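Local coordinates for uncharacterized protein (Bacteroides caccae, PDB 4L7A) that is of unknown function but, as a member of a putative zinc-binding metallo-peptidase family, probably cleaves peptide bonds with the help of a zinc ion, at residues A[146-149]-A[150-154]; A[201-204]-A[205-209]; A[226-229]-A[230-234]; A[238-241]-A[242-246]; A[252-255]-A[256-259]. All blocks are in the same frame, centred on the assembly; numbering follows the deposited sequence.

Contact 1 of 5, residues A[146-149]-A[150-154]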
loop_
_atom_site.group_PDB
_atom_site.type_symbol
_atom_site.label_atom_id
_atom_site.label_comp_id
_atom_site.label_asym_id
_atom_site.label_seq_id
_atom_site.Cartn_x
_atom_site.Cartn_y
_atom_site.Cartn_z
ATOM N N PHE A 146 2.958 -3.556 4.570
ATOM C CA PHE A 146 4.308 -3.193 4.975
ATOM C C PHE A 146 4.372 -2.925 6.473
ATOM O O PHE A 146 5.279 -3.405 7.139
ATOM C CB PHE A 146 4.878 -2.054 4.167
ATOM C CG PHE A 146 4.759 -2.246 2.686
ATOM C CD1 PHE A 146 4.692 -3.505 2.115
ATOM C CD2 PHE A 146 4.694 -1.152 1.849
ATOM C CE1 PHE A 146 4.555 -3.647 0.731
ATOM C CE2 PHE A 146 4.591 -1.301 0.482
ATOM C CZ PHE A 146 4.511 -2.539 -0.071
ATOM N N ALA A 147 3.359 -2.263 7.005
ATOM C CA ALA A 147 3.307 -2.019 8.397
ATOM C C ALA A 147 3.257 -3.297 9.182
ATOM O O ALA A 147 3.935 -3.440 10.198
ATOM C CB ALA A 147 2.104 -1.118 8.747
ATOM N N HIS A 148 2.462 -4.245 8.733
ATOM C CA HIS A 148 2.417 -5.517 9.365
ATOM C C HIS A 148 3.789 -6.268 9.450
ATOM O O HIS A 148 4.123 -6.856 10.465
ATOM C CB HIS A 148 1.389 -6.332 8.651
ATOM C CG HIS A 148 1.181 -7.634 9.298
ATOM N ND1 HIS A 148 0.606 -7.743 10.546
ATOM C CD2 HIS A 148 1.529 -8.890 8.919
ATOM C CE1 HIS A 148 0.591 -9.017 10.906
ATOM N NE2 HIS A 148 1.140 -9.730 9.934
ATOM N N ILE A 149 4.602 -6.196 8.394
ATOM C CA ILE A 149 5.975 -6.746 8.401
ATOM C C ILE A 149 6.820 -6.011 9.427
ATOM O O ILE A 149 7.605 -6.632 10.151
ATOM C CB ILE A 149 6.612 -6.668 6.994
ATOM C CG1 ILE A 149 5.903 -7.642 6.034
ATOM C CG2 ILE A 149 8.100 -7.017 7.034
ATOM C CD1 ILE A 149 6.293 -7.406 4.520
ATOM N N LEU A 150 6.664 -4.691 9.506
ATOM C CA LEU A 150 7.395 -3.970 10.542
ATOM C C LEU A 150 7.043 -4.531 11.929
ATOM O O LEU A 150 7.943 -4.783 12.793
ATOM C CB LEU A 150 7.119 -2.468 10.508
ATOM C CG LEU A 150 7.551 -1.707 9.260
ATOM C CD1 LEU A 150 7.027 -0.282 9.269
ATOM C CD2 LEU A 150 9.115 -1.743 9.129
ATOM N N HIS A 151 5.752 -4.718 12.156
ATOM C CA HIS A 151 5.277 -5.241 13.452
ATOM C C HIS A 151 5.783 -6.614 13.796
ATOM O O HIS A 151 6.058 -6.848 14.942
ATOM C CB HIS A 151 3.786 -5.220 13.546
ATOM C CG HIS A 151 3.221 -3.866 13.278
ATOM N ND1 HIS A 151 1.956 -3.678 12.793
ATOM C CD2 HIS A 151 3.774 -2.630 13.402
ATOM C CE1 HIS A 151 1.749 -2.377 12.611
ATOM N NE2 HIS A 151 2.828 -1.716 13.012
ATOM N N GLN A 152 5.931 -7.481 12.802
ATOM C CA GLN A 152 6.503 -8.819 12.983
ATOM C C GLN A 152 7.964 -8.758 13.379
ATOM O O GLN A 152 8.389 -9.479 14.268
ATOM C CB GLN A 152 6.362 -9.674 11.709
ATOM C CG GLN A 152 4.899 -10.001 11.381
ATOM C CD GLN A 152 4.672 -10.901 10.114
ATOM O OE1 GLN A 152 5.166 -10.622 9.009
ATOM N NE2 GLN A 152 3.900 -11.972 10.294
ATOM N N LYS A 153 8.717 -7.861 12.750
ATOM C CA LYS A 153 10.133 -7.740 13.060
ATOM C C LYS A 153 10.392 -7.034 14.376
ATOM O O LYS A 153 11.290 -7.431 15.134
ATOM C CB LYS A 153 10.846 -7.009 11.966
ATOM C CG LYS A 153 10.982 -7.791 10.660
ATOM C CD LYS A 153 11.870 -6.984 9.774
ATOM C CE LYS A 153 12.438 -7.781 8.637
ATOM N NZ LYS A 153 11.368 -8.334 7.849
ATOM N N LYS A 154 9.644 -5.963 14.655
ATOM C CA LYS A 154 9.732 -5.267 15.937
ATOM C C LYS A 154 8.342 -5.042 16.494
ATOM O O LYS A 154 7.588 -4.168 16.017
ATOM C CB LYS A 154 10.488 -3.946 15.798
ATOM C CG LYS A 154 11.914 -4.114 15.406
ATOM C CD LYS A 154 12.627 -2.807 15.325
ATOM C CE LYS A 154 13.928 -3.034 14.621
ATOM N NZ LYS A 154 14.669 -1.807 14.585
HETATM O O HOH W 1 0.139 -5.621 12.475
#
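His-151 lays its imidazole ring flat over the carbonyl oxygen of Ala-147, one turn back on helix 131-153, which carries the HExxH sequence of zinc metallopeptidases. Ala-147 O lies beneath the centre of the ring, 3.2 Å from His-151 CG, while also taking the helical N-H of His-151. The ring reaches this place because CG lies beside the backbone N and opposite the carbonyl carbon (chi1 -55°). His-148, the last residue of HExxH and so probably a metal ligand as in related enzymes, swings the other way, CG turned away from its own N (chi1 -175°). One water lies in the plane of both imidazoles at their edges, 2.9 Å from His-148 ND1 and 2.7 Å from His-151 ND1. An alanine at His-151 is likely to cost that water one of its two histidine partners and to uncover the Ala-147 carbonyl. On the side of His-148, Gln-152 crosses at a slant, its CG over one ring face and its amide turned 40° from the ring. Ile-149 and Lys-153 run alongside each other in the same direction, and Lys-153 NZ ends 3.6 Å from Ile-149 CG2.

Contact 2 of 5, residues A[201-204]-A[205-209]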
loop_
_atom_site.group_PDB
_atom_site.type_symbol
_atom_site.label_atom_id
_atom_site.label_comp_id
_atom_site.label_asym_id
_atom_site.label_seq_id
_atom_site.Cartn_x
_atom_site.Cartn_y
_atom_site.Cartn_z
ATOM N N GLU A 201 -4.033 -0.579 10.032
ATOM C CA GLU A 201 -4.994 0.335 9.407
ATOM C C GLU A 201 -4.762 1.779 9.802
ATOM O O GLU A 201 -4.860 2.669 8.954
ATOM C CB GLU A 201 -6.421 -0.048 9.749
ATOM C CG GLU A 201 -6.946 -1.316 9.012
ATOM C CD GLU A 201 -7.189 -1.037 7.524
ATOM O OE1 GLU A 201 -8.291 -0.531 7.220
ATOM O OE2 GLU A 201 -6.279 -1.271 6.687
ATOM N N VAL A 202 -4.470 2.027 11.073
ATOM C CA VAL A 202 -4.199 3.393 11.500
ATOM C C VAL A 202 -3.016 3.900 10.714
ATOM O O VAL A 202 -3.050 4.956 10.154
ATOM C CB VAL A 202 -4.003 3.476 13.016
ATOM C CG1 VAL A 202 -3.452 4.844 13.423
ATOM C CG2 VAL A 202 -5.306 3.206 13.719
ATOM N N THR A 203 -1.961 3.112 10.618
ATOM C CA THR A 203 -0.759 3.493 9.889
ATOM C C THR A 203 -1.021 3.743 8.400
ATOM O O THR A 203 -0.625 4.774 7.841
ATOM C CB THR A 203 0.318 2.358 10.007
ATOM O OG1 THR A 203 0.530 1.986 11.379
ATOM C CG2 THR A 203 1.644 2.802 9.401
ATOM N N ALA A 204 -1.717 2.801 7.736
ATOM C CA ALA A 204 -2.000 2.888 6.316
ATOM C C ALA A 204 -2.981 4.010 5.979
ATOM O O ALA A 204 -2.830 4.675 4.922
ATOM C CB ALA A 204 -2.570 1.592 5.816
ATOM N N CYS A 205 -3.978 4.197 6.830
ATOM C CA CYS A 205 -4.910 5.341 6.624
ATOM C C CYS A 205 -4.202 6.677 6.837
ATOM O O CYS A 205 -4.340 7.616 6.042
ATOM C CB CYS A 205 -6.125 5.245 7.522
ATOM S SG CYS A 205 -7.244 3.845 7.122
ATOM N N PHE A 206 -3.421 6.767 7.904
ATOM C CA PHE A 206 -2.717 7.984 8.179
ATOM C C PHE A 206 -1.781 8.344 7.029
ATOM O O PHE A 206 -1.727 9.517 6.626
ATOM C CB PHE A 206 -1.921 7.895 9.484
ATOM C CG PHE A 206 -1.312 9.196 9.890
ATOM C CD1 PHE A 206 -2.121 10.257 10.281
ATOM C CD2 PHE A 206 0.052 9.376 9.839
ATOM C CE1 PHE A 206 -1.583 11.501 10.648
ATOM C CE2 PHE A 206 0.613 10.603 10.221
ATOM C CZ PHE A 206 -0.221 11.677 10.633
ATOM N N LEU A 207 -1.093 7.349 6.456
ATOM C CA LEU A 207 -0.154 7.639 5.416
ATOM C C LEU A 207 -0.791 8.000 4.079
ATOM O O LEU A 207 -0.201 8.725 3.346
ATOM C CB LEU A 207 0.863 6.485 5.236
ATOM C CG LEU A 207 1.833 6.255 6.379
ATOM C CD1 LEU A 207 2.824 5.108 6.038
ATOM C CD2 LEU A 207 2.601 7.561 6.642
ATOM N N THR A 208 -1.976 7.479 3.765
ATOM C CA THR A 208 -2.569 7.627 2.452
ATOM C C THR A 208 -3.776 8.613 2.390
ATOM O O THR A 208 -3.977 9.235 1.362
ATOM C CB THR A 208 -3.072 6.288 1.878
ATOM O OG1 THR A 208 -4.050 5.698 2.745
ATOM C CG2 THR A 208 -1.954 5.325 1.705
ATOM N N TYR A 209 -4.536 8.768 3.486
ATOM C CA TYR A 209 -5.712 9.684 3.499
ATOM C C TYR A 209 -5.305 11.168 3.380
ATOM O O TYR A 209 -4.439 11.625 4.142
ATOM C CB TYR A 209 -6.513 9.527 4.783
ATOM C CG TYR A 209 -7.415 8.309 4.872
ATOM C CD1 TYR A 209 -7.253 7.222 4.026
ATOM C CD2 TYR A 209 -8.342 8.193 5.916
ATOM C CE1 TYR A 209 -8.088 6.107 4.115
ATOM C CE2 TYR A 209 -9.165 7.075 6.021
ATOM C CZ TYR A 209 -9.049 6.053 5.121
ATOM O OH TYR A 209 -9.836 4.956 5.237
#
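The last two turns of helix 195-208 make this contact, where a buried helix of the peptidase core runs out and the chain turns off at Tyr-209. Glu-201 starts it. Its carbonyl receives the N-H of Cys-205, and its side chain leaves the helix to meet Thr-188, Lys-140 and, through OE2, His-144 ND1. Since His-144 is the first histidine of HExxH, this carboxylate is consistent with a second-shell group that orients a zinc ligand, as in related metallopeptidases.

Cys-205 brings its thiol back over the same carbonyl, with SG 3.2 Å from Glu-201 O, because SG sits beside the backbone N (chi1 -67°). Phe-206 also touches backbone, its CB 3.2 Å from Val-202 O, but its ring swings outward to meet Trp-214 edge-to-face. Leu-207 leans over Thr-203, with CG 3.2 Å from Thr-203 O and CD1 4.2 Å from Thr-203 CG2.

At the helix end the regular bond from Thr-208 N to Ala-204 O has become weak. The Thr-208 hydroxyl takes over: OG1, in the crowded position between its own N and carbonyl carbon (chi1 59°), donates to Ala-204 O at 2.7 Å. Tyr-209, the first residue to leave the helix, turns its side chain back so that one ring face lies against Cys-205 CB, 3.7 Å above the ring plane and over its centre.

Contact 3 of 5, residues A[226-229]-A[230-234]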
loop_
_atom_site.group_PDB
_atom_site.type_symbol
_atom_site.label_atom_id
_atom_site.label_comp_id
_atom_site.label_asym_id
_atom_site.label_seq_id
_atom_site.Cartn_x
_atom_site.Cartn_y
_atom_site.Cartn_z
ATOM N N LYS A 226 -12.818 10.406 18.806
ATOM C CA LYS A 226 -11.683 11.238 18.457
ATOM C C LYS A 226 -10.529 11.040 19.408
ATOM O O LYS A 226 -9.417 10.847 18.963
ATOM C CB LYS A 226 -12.040 12.718 18.454
ATOM C CG LYS A 226 -12.160 13.310 17.120
ATOM C CD LYS A 226 -12.653 14.756 17.172
ATOM C CE LYS A 226 -14.167 14.808 17.056
ATOM N NZ LYS A 226 -14.543 15.795 16.034
ATOM N N PRO A 227 -10.771 11.154 20.724
ATOM C CA PRO A 227 -9.660 10.917 21.639
ATOM C C PRO A 227 -9.069 9.508 21.523
ATOM O O PRO A 227 -7.879 9.346 21.794
ATOM C CB PRO A 227 -10.296 11.082 23.029
ATOM C CG PRO A 227 -11.571 11.749 22.818
ATOM C CD PRO A 227 -12.025 11.428 21.447
ATOM N N ILE A 228 -9.898 8.504 21.194
ATOM C CA ILE A 228 -9.405 7.160 21.050
ATOM C C ILE A 228 -8.472 7.022 19.801
ATOM O O ILE A 228 -7.383 6.440 19.884
ATOM C CB ILE A 228 -10.542 6.157 21.007
ATOM C CG1 ILE A 228 -11.341 6.186 22.321
ATOM C CG2 ILE A 228 -9.966 4.783 20.878
ATOM C CD1 ILE A 228 -12.735 5.529 22.225
ATOM N N ILE A 229 -8.902 7.593 18.683
ATOM C CA ILE A 229 -8.092 7.631 17.486
ATOM C C ILE A 229 -6.813 8.443 17.728
ATOM O O ILE A 229 -5.717 7.997 17.323
ATOM C CB ILE A 229 -8.850 8.130 16.308
ATOM C CG1 ILE A 229 -9.943 7.133 15.971
ATOM C CG2 ILE A 229 -7.941 8.256 15.075
ATOM C CD1 ILE A 229 -10.944 7.632 14.976
ATOM N N ASP A 230 -6.941 9.585 18.411
ATOM C CA ASP A 230 -5.782 10.385 18.759
ATOM C C ASP A 230 -4.751 9.578 19.572
ATOM O O ASP A 230 -3.566 9.602 19.283
ATOM C CB ASP A 230 -6.204 11.642 19.538
ATOM C CG ASP A 230 -6.909 12.685 18.632
ATOM O OD1 ASP A 230 -6.580 12.735 17.421
ATOM O OD2 ASP A 230 -7.758 13.453 19.144
ATOM N N GLN A 231 -5.219 8.823 20.548
ATOM C CA GLN A 231 -4.314 8.037 21.376
ATOM C C GLN A 231 -3.581 6.942 20.560
ATOM O O GLN A 231 -2.365 6.743 20.717
ATOM C CB GLN A 231 -5.116 7.415 22.513
ATOM C CG GLN A 231 -4.286 6.566 23.413
ATOM C CD GLN A 231 -5.119 5.936 24.505
ATOM O OE1 GLN A 231 -6.311 6.156 24.601
ATOM N NE2 GLN A 231 -4.477 5.176 25.347
ATOM N N LYS A 232 -4.328 6.237 19.705
ATOM C CA LYS A 232 -3.757 5.222 18.825
ATOM C C LYS A 232 -2.714 5.799 17.893
ATOM O O LYS A 232 -1.578 5.265 17.751
ATOM C CB LYS A 232 -4.873 4.541 17.997
ATOM C CG LYS A 232 -5.745 3.664 18.856
ATOM C CD LYS A 232 -6.891 3.033 18.058
ATOM C CE LYS A 232 -7.630 2.046 18.890
ATOM N NZ LYS A 232 -8.841 1.466 18.156
ATOM N N LEU A 233 -3.060 6.925 17.282
ATOM C CA LEU A 233 -2.117 7.576 16.365
ATOM C C LEU A 233 -0.868 8.063 17.060
ATOM O O LEU A 233 0.225 7.958 16.494
ATOM C CB LEU A 233 -2.793 8.705 15.606
ATOM C CG LEU A 233 -1.912 9.543 14.694
ATOM C CD1 LEU A 233 -1.428 8.755 13.491
ATOM C CD2 LEU A 233 -2.684 10.794 14.214
ATOM N N ALA A 234 -0.997 8.595 18.281
ATOM C CA ALA A 234 0.185 9.052 18.981
ATOM C C ALA A 234 1.093 7.855 19.272
ATOM O O ALA A 234 2.330 7.922 19.140
ATOM C CB ALA A 234 -0.178 9.745 20.239
#
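Lys-232 and Ile-228 lie side by side along helix 211-244 because of their torsions: the lysine has CG beside its own N (chi1 -70°) and is extended from there to NZ, while the isoleucine turns its CG2 branch opposite its N. Both side chains therefore point the same way, and Lys-232 CE passes 4.1 Å from Ile-228 CG2. Nearer the backbone, Lys-232 CG rests 3.4 Å from Ile-228 O, the oxygen that also accepts the helical N-H of Lys-232.

Asp-230 has the same kind of first torsion (chi1 -72°), but with another outcome. Its carboxylate folds back over the preceding turn, bringing OD2 to 3.1 Å from Lys-226 O. Both atoms are acceptors, and the carbonyl is already bonded to Asp-230 N at 2.8 Å. Pro-227 has no N-H to offer the turn before, and the helix is kinked there. Its own carbonyl remains in use: Gln-231 N binds Pro-227 O at 3.0 Å, from well above the carbonyl plane. On the buried side, Ile-229 packs on Trp-214 and Met-218, near the start of the same helix, and on Val-187.

The buried lysine end is held outside these turns by three partners: a salt bridge with Asp-198 OD2 and hydrogen bonds to Gly-185 O and Ser-164 OG. Its aliphatic stem thus covers apolar neighbours while its ammonium joins this long helix to helix 195-208. By contrast, the Asp-230 carboxylate lies close to the Lys-226 carbonyl oxygen, a partial negative charge that is likely to disfavour its ionised form slightly.

Contact 4 of 5, residues A[238-241]-A[242-246]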
loop_
_atom_site.group_PDB
_atom_site.type_symbol
_atom_site.label_atom_id
_atom_site.label_comp_id
_atom_site.label_asym_id
_atom_site.label_seq_id
_atom_site.Cartn_x
_atom_site.Cartn_y
_atom_site.Cartn_z
ATOM N N LYS A 238 4.903 7.189 17.932
ATOM C CA LYS A 238 5.957 6.904 18.883
ATOM C C LYS A 238 6.677 5.599 18.551
ATOM O O LYS A 238 7.882 5.536 18.603
ATOM C CB LYS A 238 5.384 6.876 20.301
ATOM C CG LYS A 238 6.432 6.556 21.396
ATOM C CD LYS A 238 5.890 6.779 22.822
ATOM C CE LYS A 238 6.740 6.042 23.873
ATOM N NZ LYS A 238 8.158 6.512 23.910
ATOM N N TYR A 239 5.917 4.567 18.198
ATOM C CA TYR A 239 6.462 3.303 17.778
ATOM C C TYR A 239 7.343 3.484 16.519
ATOM O O TYR A 239 8.469 2.948 16.464
ATOM C CB TYR A 239 5.339 2.311 17.449
ATOM C CG TYR A 239 5.802 1.081 16.655
ATOM C CD1 TYR A 239 6.533 0.054 17.267
ATOM C CD2 TYR A 239 5.534 0.960 15.299
ATOM C CE1 TYR A 239 6.975 -1.068 16.540
ATOM C CE2 TYR A 239 5.965 -0.157 14.567
ATOM C CZ TYR A 239 6.695 -1.156 15.201
ATOM O OH TYR A 239 7.112 -2.249 14.448
HETATM N N MSE A 240 6.847 4.212 15.515
HETATM C CA MSE A 240 7.646 4.349 14.299
HETATM C C MSE A 240 8.957 5.101 14.618
HETATM O O MSE A 240 10.026 4.751 14.070
HETATM C CB MSE A 240 6.875 5.037 13.222
HETATM C CG MSE A 240 5.655 4.267 12.776
HETATM SE SE MSE A 240 6.185 2.632 11.846
HETATM C CE MSE A 240 6.706 3.418 10.147
ATOM N N LYS A 241 8.861 6.086 15.520
ATOM C CA LYS A 241 10.048 6.816 15.990
ATOM C C LYS A 241 11.035 5.932 16.801
ATOM O O LYS A 241 12.210 5.804 16.447
ATOM C CB LYS A 241 9.632 8.027 16.819
ATOM C CG LYS A 241 10.781 8.835 17.319
ATOM C CD LYS A 241 10.264 10.117 17.978
ATOM C CE LYS A 241 10.912 10.290 19.323
ATOM N NZ LYS A 241 11.028 11.709 19.735
ATOM N N ASP A 242 10.553 5.282 17.838
ATOM C CA ASP A 242 11.425 4.531 18.710
ATOM C C ASP A 242 12.013 3.294 18.014
ATOM O O ASP A 242 13.157 2.990 18.227
ATOM C CB ASP A 242 10.707 4.082 19.994
ATOM C CG ASP A 242 10.223 5.243 20.858
ATOM O OD1 ASP A 242 10.669 6.392 20.626
ATOM O OD2 ASP A 242 9.366 4.987 21.741
ATOM N N SER A 243 11.221 2.592 17.201
ATOM C CA SER A 243 11.640 1.322 16.656
ATOM C C SER A 243 12.289 1.459 15.288
ATOM O O SER A 243 13.111 0.648 14.947
ATOM C CB SER A 243 10.439 0.353 16.558
ATOM O OG SER A 243 10.011 0.005 17.871
ATOM N N TRP A 244 11.888 2.451 14.483
ATOM C CA TRP A 244 12.392 2.526 13.119
ATOM C C TRP A 244 13.035 3.849 12.742
ATOM O O TRP A 244 13.430 4.024 11.604
ATOM C CB TRP A 244 11.266 2.171 12.128
ATOM C CG TRP A 244 10.715 0.807 12.371
ATOM C CD1 TRP A 244 9.578 0.485 13.052
ATOM C CD2 TRP A 244 11.335 -0.435 12.005
ATOM N NE1 TRP A 244 9.396 -0.879 13.058
ATOM C CE2 TRP A 244 10.484 -1.475 12.470
ATOM C CE3 TRP A 244 12.474 -0.766 11.264
ATOM C CZ2 TRP A 244 10.752 -2.838 12.225
ATOM C CZ3 TRP A 244 12.770 -2.129 11.046
ATOM C CH2 TRP A 244 11.894 -3.141 11.516
ATOM N N GLN A 245 13.117 4.780 13.690
ATOM C CA GLN A 245 13.627 6.139 13.433
ATOM C C GLN A 245 12.891 6.806 12.284
ATOM O O GLN A 245 13.460 7.487 11.493
ATOM C CB GLN A 245 15.133 6.129 13.205
ATOM C CG GLN A 245 15.902 5.626 14.429
ATOM C CD GLN A 245 15.816 4.106 14.631
ATOM O OE1 GLN A 245 16.051 3.315 13.714
ATOM N NE2 GLN A 245 15.464 3.697 15.836
ATOM N N VAL A 246 11.595 6.608 12.201
ATOM C CA VAL A 246 10.836 7.223 11.138
ATOM C C VAL A 246 9.892 8.227 11.768
ATOM O O VAL A 246 9.185 7.902 12.710
ATOM C CB VAL A 246 10.017 6.141 10.374
ATOM C CG1 VAL A 246 8.908 6.775 9.559
ATOM C CG2 VAL A 246 10.906 5.314 9.523
#
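Trp-244 and Tyr-239 meet at the end of helix 211-244, joined by a side-chain hydrogen bond from Trp-244 NE1 to Tyr-239 OH, 3.0 Å long and almost straight at 171°. The hydroxyl lies in the indole plane, at its edge. The rings themselves form an offset edge-to-face pair, the tryptophan edge toward the tyrosine face, with planes at 77°. Tyr-239 reaches along the helix because its CG is set opposite the backbone N (chi1 165°).

Near CD1 of the same indole, the selenomethionine Met-240 makes an oblique Met-aromatic contact, its SE 5.1 Å from the centroid of the five-membered ring of Trp-244. Its CE continues to Val-246 CG1 at 4.1 Å. Val-246 is brought back by the turn at Gln-245, whose phi is positive: Met-240 O takes both Trp-244 N at 3.0 Å and Val-246 N at 3.1 Å, from opposite faces of the carbonyl plane. Toward the solvent, Lys-238 NZ makes a salt bridge to Asp-242 OD2 at 2.9 Å, and OD2 receives it on its syn lone pair, the side of the other carboxylate oxygen.

Further out, Tyr-239 OH bonds Lys-154 O, and the Lys-154 ammonium sits in a cation-pi contact with Trp-244 while bonding Ser-243 O. The tyrosine hydroxyl thus accepts from an indole and donates to a carbonyl, which fixes its rotation and ties this helix end to that of helix 131-153.

Contact 5 of 5, residues A[252-255]-A[256-259]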
loop_
_atom_site.group_PDB
_atom_site.type_symbol
_atom_site.label_atom_id
_atom_site.label_comp_id
_atom_site.label_asym_id
_atom_site.label_seq_id
_atom_site.Cartn_x
_atom_site.Cartn_y
_atom_site.Cartn_z
ATOM N N ARG A 252 3.942 10.816 5.946
ATOM C CA ARG A 252 2.621 11.145 5.353
ATOM C C ARG A 252 2.698 12.297 4.324
ATOM O O ARG A 252 2.118 12.206 3.239
ATOM C CB ARG A 252 1.592 11.477 6.449
ATOM C CG ARG A 252 0.219 11.922 5.896
ATOM C CD ARG A 252 -0.694 12.427 7.036
ATOM N NE ARG A 252 -0.120 13.617 7.635
ATOM C CZ ARG A 252 -0.309 14.860 7.161
ATOM N NH1 ARG A 252 -1.073 15.074 6.110
ATOM N NH2 ARG A 252 0.278 15.910 7.735
ATOM N N LYS A 253 3.433 13.355 4.673
ATOM C CA LYS A 253 3.546 14.528 3.823
ATOM C C LYS A 253 4.359 14.244 2.597
ATOM O O LYS A 253 4.016 14.706 1.521
ATOM C CB LYS A 253 4.150 15.699 4.582
ATOM C CG LYS A 253 3.147 16.375 5.505
ATOM C CD LYS A 253 3.771 16.830 6.841
ATOM C CE LYS A 253 4.714 17.995 6.680
ATOM N NZ LYS A 253 3.976 19.253 6.802
ATOM N N VAL A 254 5.429 13.480 2.765
ATOM C CA VAL A 254 6.273 13.110 1.642
ATOM C C VAL A 254 5.502 12.229 0.631
ATOM O O VAL A 254 5.566 12.468 -0.564
ATOM C CB VAL A 254 7.576 12.474 2.129
ATOM C CG1 VAL A 254 8.307 11.759 0.996
ATOM C CG2 VAL A 254 8.460 13.574 2.764
ATOM N N ILE A 255 4.712 11.292 1.123
ATOM C CA ILE A 255 3.848 10.485 0.263
ATOM C C ILE A 255 2.864 11.362 -0.511
ATOM O O ILE A 255 2.782 11.252 -1.737
ATOM C CB ILE A 255 3.105 9.405 1.070
ATOM C CG1 ILE A 255 4.124 8.322 1.449
ATOM C CG2 ILE A 255 1.916 8.805 0.248
ATOM C CD1 ILE A 255 3.696 7.313 2.447
ATOM N N ALA A 256 2.180 12.291 0.181
ATOM C CA ALA A 256 1.276 13.201 -0.490
ATOM C C ALA A 256 1.966 14.066 -1.566
ATOM O O ALA A 256 1.404 14.281 -2.649
ATOM C CB ALA A 256 0.549 14.116 0.521
ATOM N N ARG A 257 3.165 14.555 -1.284
ATOM C CA ARG A 257 3.882 15.353 -2.247
ATOM C C ARG A 257 4.189 14.496 -3.459
ATOM O O ARG A 257 4.045 14.927 -4.613
ATOM C CB ARG A 257 5.188 15.867 -1.641
ATOM C CG ARG A 257 5.859 16.934 -2.429
ATOM C CD ARG A 257 7.336 17.139 -2.035
ATOM N NE ARG A 257 8.190 16.073 -2.559
ATOM C CZ ARG A 257 8.992 15.270 -1.858
ATOM N NH1 ARG A 257 9.114 15.338 -0.550
ATOM N NH2 ARG A 257 9.722 14.378 -2.494
ATOM N N ARG A 258 4.627 13.275 -3.201
ATOM C CA ARG A 258 5.004 12.386 -4.300
ATOM C C ARG A 258 3.838 11.926 -5.187
ATOM O O ARG A 258 3.958 11.926 -6.415
ATOM C CB ARG A 258 5.827 11.218 -3.767
ATOM C CG ARG A 258 7.272 11.615 -3.456
ATOM C CD ARG A 258 7.916 10.566 -2.599
ATOM N NE ARG A 258 9.327 10.884 -2.452
ATOM C CZ ARG A 258 10.243 10.656 -3.376
ATOM N NH1 ARG A 258 9.938 10.043 -4.517
ATOM N NH2 ARG A 258 11.483 11.035 -3.143
ATOM N N THR A 259 2.711 11.593 -4.598
ATOM C CA THR A 259 1.544 11.171 -5.408
ATOM C C THR A 259 0.959 12.360 -6.197
ATOM O O THR A 259 0.378 12.160 -7.253
ATOM C CB THR A 259 0.427 10.518 -4.580
ATOM O OG1 THR A 259 0.102 11.331 -3.468
ATOM C CG2 THR A 259 0.851 9.203 -4.049
#
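Arg-258 runs alongside Val-254 on helix 248-260, the last helix of the chain, which lies against helix 59-81. Extended from CG to NE, the arginine places Val-254 CG1 at the edge of its guanidinium, 3.7 Å from NE and near the group's plane. That leaves the terminal nitrogens for acceptors on the neighbouring helix: NH1 gives a hydrogen bond to His-71 O and a salt bridge to Glu-75 OE1, and NH2 pairs with Glu-79 OE1. Arg-257 shares Glu-79 through its own NH2 and pairs its NE with Glu-261, so one carboxylate oxygen serves two arginines. Bent at chi3 (75°), Arg-257 also brings NH1 to 3.8 Å from Val-254 CG2, so that Val-254 is touched by both arginines, CG2 by Arg-257 and CG1 chiefly by Arg-258. A leucine in place of Arg-258 would probably leave Glu-75 and the His-71 carbonyl without these donors in a buried interface.

Arg-252, at the start of these turns, pairs NH2 with Asp-249. The carbonyls of the first turn are all taken by helical N-H groups: Val-254 O by Arg-258 N at 2.9 Å, Lys-253 O by Arg-257 N, and Arg-252 O by Ala-256 N. On the buried face, where Ile-255 packs on Ala-76 and Leu-207, Ile-255 O receives Thr-259 N at 2.9 Å.

Following the chain, the five contacts come strictly in series. Each is a local set of helix turns, so none closes a long loop, nests in another or crosses one. Contact 1 ends helix 131-153; contact 2 ends helix 195-208, and the two touch through Ala-147 and Thr-203. Contacts 3 and 4 adjoin on helix 211-244, with centres about 17 Å apart. Contact 3 leans on contact 2 through Leu-233 and Phe-206, whereas contact 4 reaches back to contact 1 at Lys-154. Contact 5, on helix 248-260, meets contact 2 through Arg-252 and Ile-255. Contact 2 thus lies among contacts 1, 3 and 5, touching all three helices.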